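Local coordinates for protein alginate lyase (Chitinophaga sp. MD30, PDB 6KCW) that cleaves alginate as a polysaccharide lyase, probably with one side chain serving as both catalytic base and catalytic acid, at residues A[93-99]-A[205-211]. Numbering follows the deposited sequence.
Sequences GFGFSIG and LIKNMTF
Antiparallel pairing with a classic beta bulge joins strands 94-99 and 206-211 in one of the two facing sheets of a beta-jelly-roll-like lyase fold, consistent with its concanavalin clan. The register supplies the evidence: Phe94, Gly95, Phe96 and Ser97 lie across from Phe211, Thr210, Met209 and Asn208, but Ile98 then meets Ile206, since Lys207 and Asn208 both face Ser97. The bulge splits the backbone bonds of Ser97: its N donates to Asn208 O (3.0 Å), nearly along the C=O axis, whereas its O receives Lys207 N in an almost straight bond in the carbonyl plane. Gly95 N and O exchange bonds with Thr210 O and N.

Phe94, Phe96 and Ile98 share a face with Phe211, Met209 and Ile206, turned toward Leu74 of strand 71-80 and Ile169 of strand 162-170, so this side is the buried sandwich interior. The Phe94 and Phe211 rings form an offset stack, with centroids 4.1 Å apart and planes 7° from parallel; Phe94 CZ sits over the centre of the Phe211 ring. With Phe211 CG anti to the backbone N (chi1 -179°), its ring lies against one face of the Phe94 ring, and Tyr232 meets it edge-to-face. Trimming Phe211 to an alanine is likely to leave that face of the Phe94 ring without its stacking partner, open a gap there and cost Tyr232 its edge-to-face contact. Met209 SD approaches the Phe94 ring obliquely in a Met-aromatic contact, 3.7 Å from Phe94 CD2. Farther along, Ile206 CG2 touches Phe96 CD1 at 3.8 Å. The other branch, Ile206 CG1, meets Ile98 CG1 at 3.6 Å.

On the reverse face, Ser97 OG donates to Asn208 OD1 at 2.6 Å, approaching from above the amide carbonyl plane, 64° out of it.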
loop_
_atom_site.group_PDB
_atom_site.type_symbol
_atom_site.label_atom_id
_atom_site.label_comp_id
_atom_site.label_asym_id
_atom_site.label_seq_id
_atom_site.Cartn_x
_atom_site.Cartn_y
_atom_site.Cartn_z
ATOM N N GLY A 93 -2.913 -1.898 -2.686
ATOM C CA GLY A 93 -3.627 -0.932 -1.868
ATOM C C GLY A 93 -2.800 0.265 -1.419
ATOM O O GLY A 93 -1.688 0.505 -1.859
ATOM N N PHE A 94 -3.383 1.006 -0.488
ATOM C CA PHE A 94 -2.906 2.321 -0.092
ATOM C C PHE A 94 -2.229 2.252 1.268
ATOM O O PHE A 94 -2.795 1.710 2.221
ATOM C CB PHE A 94 -4.072 3.312 -0.066
ATOM C CG PHE A 94 -4.653 3.585 -1.432
ATOM C CD1 PHE A 94 -5.574 2.720 -1.991
ATOM C CD2 PHE A 94 -4.256 4.698 -2.158
ATOM C CE1 PHE A 94 -6.102 2.968 -3.249
ATOM C CE2 PHE A 94 -4.778 4.955 -3.413
ATOM C CZ PHE A 94 -5.694 4.089 -3.969
ATOM N N GLY A 95 -1.009 2.786 1.342
ATOM C CA GLY A 95 -0.263 2.860 2.576
ATOM C C GLY A 95 0.388 4.214 2.782
ATOM O O GLY A 95 0.004 5.205 2.154
ATOM N N PHE A 96 1.393 4.264 3.656
ATOM C CA PHE A 96 2.028 5.514 4.043
ATOM C C PHE A 96 3.532 5.334 4.058
ATOM O O PHE A 96 4.043 4.217 4.176
ATOM C CB PHE A 96 1.555 5.993 5.423
ATOM C CG PHE A 96 0.091 6.361 5.468
ATOM C CD1 PHE A 96 -0.346 7.574 4.956
ATOM C CD2 PHE A 96 -0.842 5.499 6.025
ATOM C CE1 PHE A 96 -1.693 7.919 4.995
ATOM C CE2 PHE A 96 -2.191 5.841 6.076
ATOM C CZ PHE A 96 -2.615 7.054 5.566
ATOM N N SER A 97 4.235 6.462 3.949
ATOM C CA SER A 97 5.685 6.500 4.011
ATOM C C SER A 97 6.132 7.623 4.934
ATOM O O SER A 97 5.755 8.781 4.740
ATOM C CB SER A 97 6.282 6.737 2.640
ATOM O OG SER A 97 6.095 8.102 2.349
ATOM N N ILE A 98 6.985 7.288 5.893
ATOM C CA ILE A 98 7.566 8.247 6.824
ATOM C C ILE A 98 8.995 8.551 6.392
ATOM O O ILE A 98 9.721 7.656 5.942
ATOM C CB ILE A 98 7.512 7.699 8.264
ATOM C CG1 ILE A 98 6.070 7.723 8.772
ATOM C CG2 ILE A 98 8.422 8.483 9.187
ATOM C CD1 ILE A 98 5.910 7.197 10.189
ATOM N N GLY A 99 9.388 9.824 6.502
ATOM C CA GLY A 99 10.755 10.236 6.197
ATOM C C GLY A 99 11.183 9.911 4.779
ATOM O O GLY A 99 10.499 10.235 3.802
ATOM N N LEU A 205 8.060 12.425 10.178
ATOM C CA LEU A 205 6.702 12.735 9.754
ATOM C C LEU A 205 6.206 11.797 8.661
ATOM O O LEU A 205 6.962 11.363 7.791
ATOM C CB LEU A 205 6.623 14.174 9.247
ATOM C CG LEU A 205 7.006 15.174 10.336
ATOM C CD1 LEU A 205 6.786 16.607 9.895
ATOM C CD2 LEU A 205 6.210 14.877 11.571
ATOM N N ILE A 206 4.917 11.473 8.725
ATOM C CA ILE A 206 4.249 10.881 7.576
ATOM C C ILE A 206 4.239 11.918 6.465
ATOM O O ILE A 206 3.724 13.030 6.635
ATOM C CB ILE A 206 2.826 10.432 7.924
ATOM C CG1 ILE A 206 2.854 9.368 9.014
ATOM C CG2 ILE A 206 2.148 9.897 6.699
ATOM C CD1 ILE A 206 1.990 9.722 10.157
ATOM N N LYS A 207 4.814 11.562 5.323
ATOM C CA LYS A 207 5.024 12.516 4.250
ATOM C C LYS A 207 4.177 12.248 3.018
ATOM O O LYS A 207 3.760 13.200 2.357
ATOM C CB LYS A 207 6.503 12.544 3.851
ATOM C CG LYS A 207 7.359 13.374 4.796
ATOM C CD LYS A 207 8.808 13.360 4.378
ATOM C CE LYS A 207 9.522 14.603 4.897
ATOM N NZ LYS A 207 9.349 14.794 6.378
ATOM N N ASN A 208 3.910 10.991 2.677
ATOM C CA ASN A 208 3.049 10.780 1.533
ATOM C C ASN A 208 2.346 9.435 1.636
ATOM O O ASN A 208 2.733 8.555 2.410
ATOM C CB ASN A 208 3.824 10.957 0.206
ATOM C CG ASN A 208 4.946 9.962 -0.001
ATOM O OD1 ASN A 208 4.778 8.758 0.188
ATOM N ND2 ASN A 208 6.088 10.464 -0.455
ATOM N N MET A 209 1.263 9.320 0.869
ATOM C CA MET A 209 0.482 8.097 0.770
ATOM C C MET A 209 0.973 7.269 -0.419
ATOM O O MET A 209 1.135 7.792 -1.529
ATOM C CB MET A 209 -1.007 8.434 0.634
ATOM C CG MET A 209 -1.884 7.228 0.397
ATOM S SD MET A 209 -3.607 7.614 0.050
ATOM C CE MET A 209 -3.493 8.462 -1.518
ATOM N N THR A 210 1.234 5.987 -0.177
ATOM C CA THR A 210 1.672 5.079 -1.221
ATOM C C THR A 210 0.474 4.399 -1.859
ATOM O O THR A 210 -0.445 3.953 -1.172
ATOM C CB THR A 210 2.614 4.011 -0.671
ATOM O OG1 THR A 210 1.928 3.229 0.311
ATOM C CG2 THR A 210 3.864 4.644 -0.040
ATOM N N PHE A 211 0.492 4.319 -3.183
ATOM C CA PHE A 211 -0.495 3.561 -3.956
ATOM C C PHE A 211 0.306 2.617 -4.840
ATOM O O PHE A 211 0.604 2.926 -5.998
ATOM C CB PHE A 211 -1.406 4.473 -4.762
ATOM C CG PHE A 211 -2.443 3.735 -5.553
ATOM C CD1 PHE A 211 -2.915 2.502 -5.118
ATOM C CD2 PHE A 211 -2.942 4.261 -6.742
ATOM C CE1 PHE A 211 -3.867 1.814 -5.851
ATOM C CE2 PHE A 211 -3.896 3.578 -7.479
ATOM C CZ PHE A 211 -4.353 2.352 -7.037
HETATM O O HOH W 1 0.806 1.401 -0.875
#